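Local atomic coordinates of chorismate synthase (PDB entry 1Q1L), a protein that catalyses the elimination of phosphate from 5-enolpyruvylshikimate-3-phosphate to give chorismate, the last step of the shikimate route, with reduced FMN as cofactor. Residues 14-19 against 134-139; 46-51 against 60-65. One frame throughout, in Å; residues are numbered along the deposited sequence.

Contact 1 of 2, residues 14-19 against 134-139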
loop_
_atom_site.group_PDB
_atom_site.type_symbol
_atom_site.label_atom_id
_atom_site.label_comp_id
_atom_site.label_asym_id
_atom_site.label_seq_id
_atom_site.Cartn_x
_atom_site.Cartn_y
_atom_site.Cartn_z
ATOM N N ALA A 14 15.319 -7.159 -7.900
ATOM C CA ALA A 14 15.924 -6.359 -8.958
ATOM C C ALA A 14 17.047 -7.138 -9.620
ATOM O O ALA A 14 17.520 -8.137 -9.078
ATOM C CB ALA A 14 16.476 -5.056 -8.380
ATOM N N GLY A 15 17.472 -6.670 -10.789
ATOM C CA GLY A 15 18.549 -7.323 -11.508
ATOM C C GLY A 15 18.149 -7.713 -12.913
ATOM O O GLY A 15 16.994 -8.080 -13.148
ATOM N N GLU A 16 19.089 -7.616 -13.852
ATOM C CA GLU A 16 18.823 -7.999 -15.236
ATOM C C GLU A 16 19.420 -9.391 -15.437
ATOM O O GLU A 16 20.317 -9.796 -14.697
ATOM C CB GLU A 16 19.471 -7.030 -16.233
ATOM C CG GLU A 16 19.888 -5.665 -15.695
ATOM C CD GLU A 16 18.774 -4.899 -15.003
ATOM O OE1 GLU A 16 17.627 -4.905 -15.497
ATOM O OE2 GLU A 16 19.060 -4.270 -13.965
ATOM N N SER A 17 18.928 -10.119 -16.436
ATOM C CA SER A 17 19.418 -11.466 -16.702
ATOM C C SER A 17 20.921 -11.503 -16.970
ATOM O O SER A 17 21.609 -12.435 -16.553
ATOM C CB SER A 17 18.653 -12.083 -17.875
ATOM O OG SER A 17 18.457 -11.140 -18.915
ATOM N N HIS A 18 21.433 -10.488 -17.657
ATOM C CA HIS A 18 22.859 -10.426 -17.944
ATOM C C HIS A 18 23.491 -9.222 -17.265
ATOM O O HIS A 18 23.979 -8.298 -17.914
ATOM C CB HIS A 18 23.102 -10.381 -19.457
ATOM C CG HIS A 18 22.648 -11.616 -20.171
ATOM N ND1 HIS A 18 21.347 -11.800 -20.589
ATOM C CD2 HIS A 18 23.309 -12.755 -20.487
ATOM C CE1 HIS A 18 21.225 -12.999 -21.131
ATOM N NE2 HIS A 18 22.402 -13.600 -21.082
ATOM N N GLY A 19 23.463 -9.245 -15.940
ATOM C CA GLY A 19 24.037 -8.171 -15.159
ATOM C C GLY A 19 24.833 -8.808 -14.049
ATOM O O GLY A 19 24.993 -10.025 -14.028
ATOM N N LEU A 134 13.910 -7.251 -22.093
ATOM C CA LEU A 134 13.995 -8.691 -21.880
ATOM C C LEU A 134 14.970 -9.037 -20.750
ATOM O O LEU A 134 14.739 -9.983 -19.994
ATOM C CB LEU A 134 14.412 -9.389 -23.180
ATOM C CG LEU A 134 14.173 -10.901 -23.248
ATOM C CD1 LEU A 134 12.702 -11.203 -22.989
ATOM C CD2 LEU A 134 14.587 -11.425 -24.615
ATOM N N GLU A 135 16.053 -8.270 -20.637
ATOM C CA GLU A 135 17.052 -8.487 -19.588
ATOM C C GLU A 135 16.383 -8.610 -18.221
ATOM O O GLU A 135 16.683 -9.520 -17.449
ATOM C CB GLU A 135 18.050 -7.322 -19.546
ATOM C CG GLU A 135 19.153 -7.361 -20.592
ATOM C CD GLU A 135 20.222 -8.387 -20.278
ATOM O OE1 GLU A 135 20.746 -8.368 -19.143
ATOM O OE2 GLU A 135 20.545 -9.204 -21.168
ATOM N N ARG A 136 15.473 -7.685 -17.933
ATOM C CA ARG A 136 14.757 -7.663 -16.662
ATOM C C ARG A 136 13.504 -8.540 -16.662
ATOM O O ARG A 136 13.122 -9.090 -15.626
ATOM C CB ARG A 136 14.372 -6.218 -16.311
ATOM C CG ARG A 136 13.396 -6.086 -15.148
ATOM C CD ARG A 136 13.947 -6.723 -13.885
ATOM N NE ARG A 136 12.998 -6.654 -12.775
ATOM C CZ ARG A 136 13.181 -7.252 -11.602
ATOM N NH1 ARG A 136 14.279 -7.964 -11.381
ATOM N NH2 ARG A 136 12.264 -7.143 -10.651
ATOM N N ALA A 137 12.875 -8.671 -17.825
ATOM C CA ALA A 137 11.655 -9.464 -17.956
ATOM C C ALA A 137 11.900 -10.965 -17.871
ATOM O O ALA A 137 11.121 -11.695 -17.255
ATOM C CB ALA A 137 10.957 -9.129 -19.277
ATOM N N SER A 138 12.982 -11.414 -18.498
ATOM C CA SER A 138 13.332 -12.830 -18.528
ATOM C C SER A 138 13.047 -13.590 -17.236
ATOM O O SER A 138 13.138 -13.035 -16.138
ATOM C CB SER A 138 14.804 -12.998 -18.905
ATOM O OG SER A 138 15.002 -12.696 -20.277
ATOM N N ALA A 139 12.705 -14.869 -17.390
ATOM C CA ALA A 139 12.403 -15.745 -16.268
ATOM C C ALA A 139 13.571 -15.794 -15.295
ATOM O O ALA A 139 13.527 -16.505 -14.297
ATOM C CB ALA A 139 12.086 -17.143 -16.774
#
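Ser17, His18 and Glu135 meet where the loop after strand 10-14 of an antiparallel sheet docks on the last turn of helix 131-137, within the beta-alpha-beta sandwich of chorismate synthase. The example illustrates how one loop can bind both backbone and side chain of a helix end. Glu135 O takes two donors from the same residue. Ser17 OG lies at 2.8 Å from Glu135 O, in the carbonyl plane on a lone pair, while Ser17 N also donates to this oxygen, from above that plane.

The Glu135 side chain starts beside its own backbone N (chi1 -80°) and bends again at chi2, which curls the carboxylate round to His18. OE1 of Glu135 receives His18 N at 2.7 Å on its syn side, somewhat out of the carboxylate plane; a weak bond of 2.8 Å joins His18 ND1 to Glu135 OE2, with ring and carboxylate planes 46° apart. Arg71 of the second subunit forms a salt bridge to OE1, so this carboxylate also belongs to a subunit interface.

Arg136, one residue on, reaches back to Gly15. Its NH1 donates to Gly15 O at 3.2 Å, a fairly straight bond in the guanidinium plane and on a lone pair, while NH2 binds Thr13 OG1 and Ile246 O of the third subunit. Glu16 OE1 rests 3.6 Å from Arg136 CB, its carboxylate being bound by Gly69 N and Ser78 OG of the second subunit.

Arg136, Ala137 and Ser138 are predicted FMN-binding residues, and the helix ends among them: Leu134 O accepts both Ser138 N and, from above its carbonyl plane, Ser138 OG at 2.7 Å.

Contact 2 of 2, residues 46-51 against 60-65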
loop_
_atom_site.group_PDB
_atom_site.type_symbol
_atom_site.label_atom_id
_atom_site.label_comp_id
_atom_site.label_asym_id
_atom_site.label_seq_id
_atom_site.Cartn_x
_atom_site.Cartn_y
_atom_site.Cartn_z
ATOM N N ARG A 46 16.641 -26.369 -7.319
ATOM C CA ARG A 46 15.484 -27.052 -7.877
ATOM C C ARG A 46 14.963 -26.307 -9.101
ATOM O O ARG A 46 14.568 -26.928 -10.087
ATOM C CB ARG A 46 14.373 -27.173 -6.832
ATOM C CG ARG A 46 14.729 -28.046 -5.634
ATOM C CD ARG A 46 13.590 -28.076 -4.625
ATOM N NE ARG A 46 12.372 -28.656 -5.192
ATOM C CZ ARG A 46 11.164 -28.110 -5.087
ATOM N NH1 ARG A 46 11.006 -26.961 -4.437
ATOM N NH2 ARG A 46 10.110 -28.714 -5.625
ATOM N N ARG A 47 14.969 -24.976 -9.047
ATOM C CA ARG A 47 14.496 -24.183 -10.180
ATOM C C ARG A 47 15.428 -24.356 -11.381
ATOM O O ARG A 47 14.972 -24.487 -12.518
ATOM C CB ARG A 47 14.421 -22.694 -9.824
ATOM C CG ARG A 47 13.718 -21.851 -10.891
ATOM C CD ARG A 47 13.934 -20.356 -10.680
ATOM N NE ARG A 47 15.296 -19.972 -11.028
ATOM C CZ ARG A 47 15.662 -19.467 -12.201
ATOM N NH1 ARG A 47 14.768 -19.262 -13.158
ATOM N NH2 ARG A 47 16.936 -19.189 -12.426
ATOM N N GLN A 48 16.733 -24.347 -11.127
ATOM C CA GLN A 48 17.710 -24.507 -12.202
ATOM C C GLN A 48 17.525 -25.813 -12.964
ATOM O O GLN A 48 17.557 -25.824 -14.191
ATOM C CB GLN A 48 19.135 -24.449 -11.654
ATOM C CG GLN A 48 19.587 -23.071 -11.231
ATOM C CD GLN A 48 21.064 -23.027 -10.891
ATOM O OE1 GLN A 48 21.524 -23.701 -9.965
ATOM N NE2 GLN A 48 21.819 -22.238 -11.643
ATOM N N ARG A 49 17.335 -26.908 -12.235
ATOM C CA ARG A 49 17.152 -28.218 -12.852
ATOM C C ARG A 49 15.777 -28.345 -13.504
ATOM O O ARG A 49 15.408 -29.417 -13.985
ATOM C CB ARG A 49 17.324 -29.327 -11.808
ATOM C CG ARG A 49 18.658 -29.291 -11.073
ATOM C CD ARG A 49 18.951 -30.607 -10.353
ATOM N NE ARG A 49 19.027 -30.462 -8.899
ATOM C CZ ARG A 49 17.975 -30.281 -8.104
ATOM N NH1 ARG A 49 16.752 -30.221 -8.619
ATOM N NH2 ARG A 49 18.143 -30.164 -6.793
ATOM N N GLY A 50 15.029 -27.245 -13.525
ATOM C CA GLY A 50 13.699 -27.263 -14.106
ATOM C C GLY A 50 13.630 -26.917 -15.581
ATOM O O GLY A 50 12.572 -27.050 -16.200
ATOM N N TYR A 51 14.743 -26.466 -16.152
ATOM C CA TYR A 51 14.767 -26.119 -17.571
ATOM C C TYR A 51 15.258 -27.293 -18.405
ATOM O O TYR A 51 15.225 -27.249 -19.635
ATOM C CB TYR A 51 15.666 -24.904 -17.824
ATOM C CG TYR A 51 15.163 -23.621 -17.208
ATOM C CD1 TYR A 51 15.491 -23.275 -15.898
ATOM C CD2 TYR A 51 14.338 -22.758 -17.930
ATOM C CE1 TYR A 51 15.012 -22.101 -15.322
ATOM C CE2 TYR A 51 13.852 -21.582 -17.363
ATOM C CZ TYR A 51 14.193 -21.261 -16.060
ATOM O OH TYR A 51 13.710 -20.104 -15.493
ATOM N N GLU A 60 28.172 -23.135 -11.944
ATOM C CA GLU A 60 26.943 -23.060 -12.725
ATOM C C GLU A 60 25.727 -22.987 -11.807
ATOM O O GLU A 60 24.709 -22.391 -12.156
ATOM C CB GLU A 60 26.824 -24.285 -13.635
ATOM C CG GLU A 60 25.601 -24.272 -14.540
ATOM C CD GLU A 60 25.464 -25.544 -15.354
ATOM O OE1 GLU A 60 25.288 -26.623 -14.746
ATOM O OE2 GLU A 60 25.534 -25.467 -16.600
ATOM N N LYS A 61 25.844 -23.588 -10.627
ATOM C CA LYS A 61 24.749 -23.604 -9.666
ATOM C C LYS A 61 24.462 -22.235 -9.046
ATOM O O LYS A 61 25.373 -21.542 -8.591
ATOM C CB LYS A 61 25.042 -24.616 -8.555
ATOM C CG LYS A 61 25.230 -26.036 -9.064
ATOM C CD LYS A 61 25.230 -27.054 -7.932
ATOM C CE LYS A 61 25.449 -28.462 -8.472
ATOM N NZ LYS A 61 24.492 -28.799 -9.568
ATOM N N ASP A 62 23.189 -21.855 -9.042
ATOM C CA ASP A 62 22.774 -20.584 -8.463
ATOM C C ASP A 62 22.938 -20.629 -6.957
ATOM O O ASP A 62 22.583 -21.617 -6.310
ATOM C CB ASP A 62 21.309 -20.279 -8.786
ATOM C CG ASP A 62 21.139 -19.561 -10.106
ATOM O OD1 ASP A 62 21.836 -18.546 -10.322
ATOM O OD2 ASP A 62 20.303 -20.001 -10.922
ATOM N N THR A 63 23.485 -19.557 -6.402
ATOM C CA THR A 63 23.680 -19.466 -4.969
ATOM C C THR A 63 23.331 -18.065 -4.508
ATOM O O THR A 63 23.563 -17.081 -5.218
ATOM C CB THR A 63 25.136 -19.775 -4.573
ATOM O OG1 THR A 63 26.027 -19.025 -5.404
ATOM C CG2 THR A 63 25.427 -21.259 -4.721
ATOM N N ALA A 64 22.762 -17.976 -3.315
ATOM C CA ALA A 64 22.389 -16.691 -2.765
ATOM C C ALA A 64 23.277 -16.372 -1.577
ATOM O O ALA A 64 23.633 -17.255 -0.798
ATOM C CB ALA A 64 20.934 -16.711 -2.331
ATOM N N GLU A 65 23.658 -15.109 -1.459
ATOM C CA GLU A 65 24.466 -14.679 -0.336
ATOM C C GLU A 65 23.567 -13.804 0.513
ATOM O O GLU A 65 22.906 -12.911 -0.006
ATOM C CB GLU A 65 25.689 -13.875 -0.803
ATOM C CG GLU A 65 26.305 -13.031 0.315
ATOM C CD GLU A 65 27.675 -12.464 -0.023
ATOM O OE1 GLU A 65 27.876 -11.978 -1.157
ATOM O OE2 GLU A 65 28.549 -12.491 0.864
HETATM O O HOH W 1 17.755 -20.735 -9.923
#
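The C-terminal end of helix 37-48 is tied to the chain entering strand 64-68 by a side-chain amide, that of Gln48, which pairs with the backbone of Glu60 and Asp62. This is a worked case of a general device: an amide that both gives and accepts can fasten a non-regular segment to a helix. Beyond CG the Gln48 chain is extended, carrying the amide across the gap. NE2 of Gln48 donates to Glu60 O at 2.9 Å, on a lone pair in the carbonyl plane, and Gln48 OE1 accepts Asp62 N at 2.7 Å. The second bond is straight at hydrogen (168°), yet the donor stands above the amide plane and almost square to its C=O.

Replacing Gln48 by an alanine would probably leave Asp62 N and Glu60 O without these mates and let residues 60-62 shift against the helix end.

The carboxylate of Asp62 is held first by a salt bridge from Arg140 to OD2; Arg47 reaches the same oxygen more loosely. Their direct link, Arg47 NH2 to Asp62 OD2 at 3.8 Å, is a long salt bridge, and water 1 reinforces it, accepting from Arg47 NE at 2.8 Å and donating to Asp62 OD2. The bend of Arg47 at chi3 (73°) turns NE to this water.

Residues of helices 142-157 and 356-379 pack on the Arg47 side chain. Arg47 is predicted to bind NADP(+), so this helix end, with its water-linked arginine and aspartate, probably lies at the cofactor site.

How the contacts relate
From the N terminus, strand 10-14 leads into the loop 14-19, the first half of contact 1. The chain then runs through strand 21-27 and helix 37-48 to contact 2, which closes a short loop between 46-51 and 60-65 before strand 64-68. Only much later does it reach helix 131-137, whose end completes contact 1, so the short closure lies wholly within the long one. Each ties a loop next to one of the sheet's two outermost strands, counted within this chain, to the end of a helix. The contacts lie about 15 Å apart between centres and touch: Ala139 O packs 3.2 Å from Arg47 NH1. Arg140, just past contact 1, bridges them, touching Ser17 and pairing with Asp62.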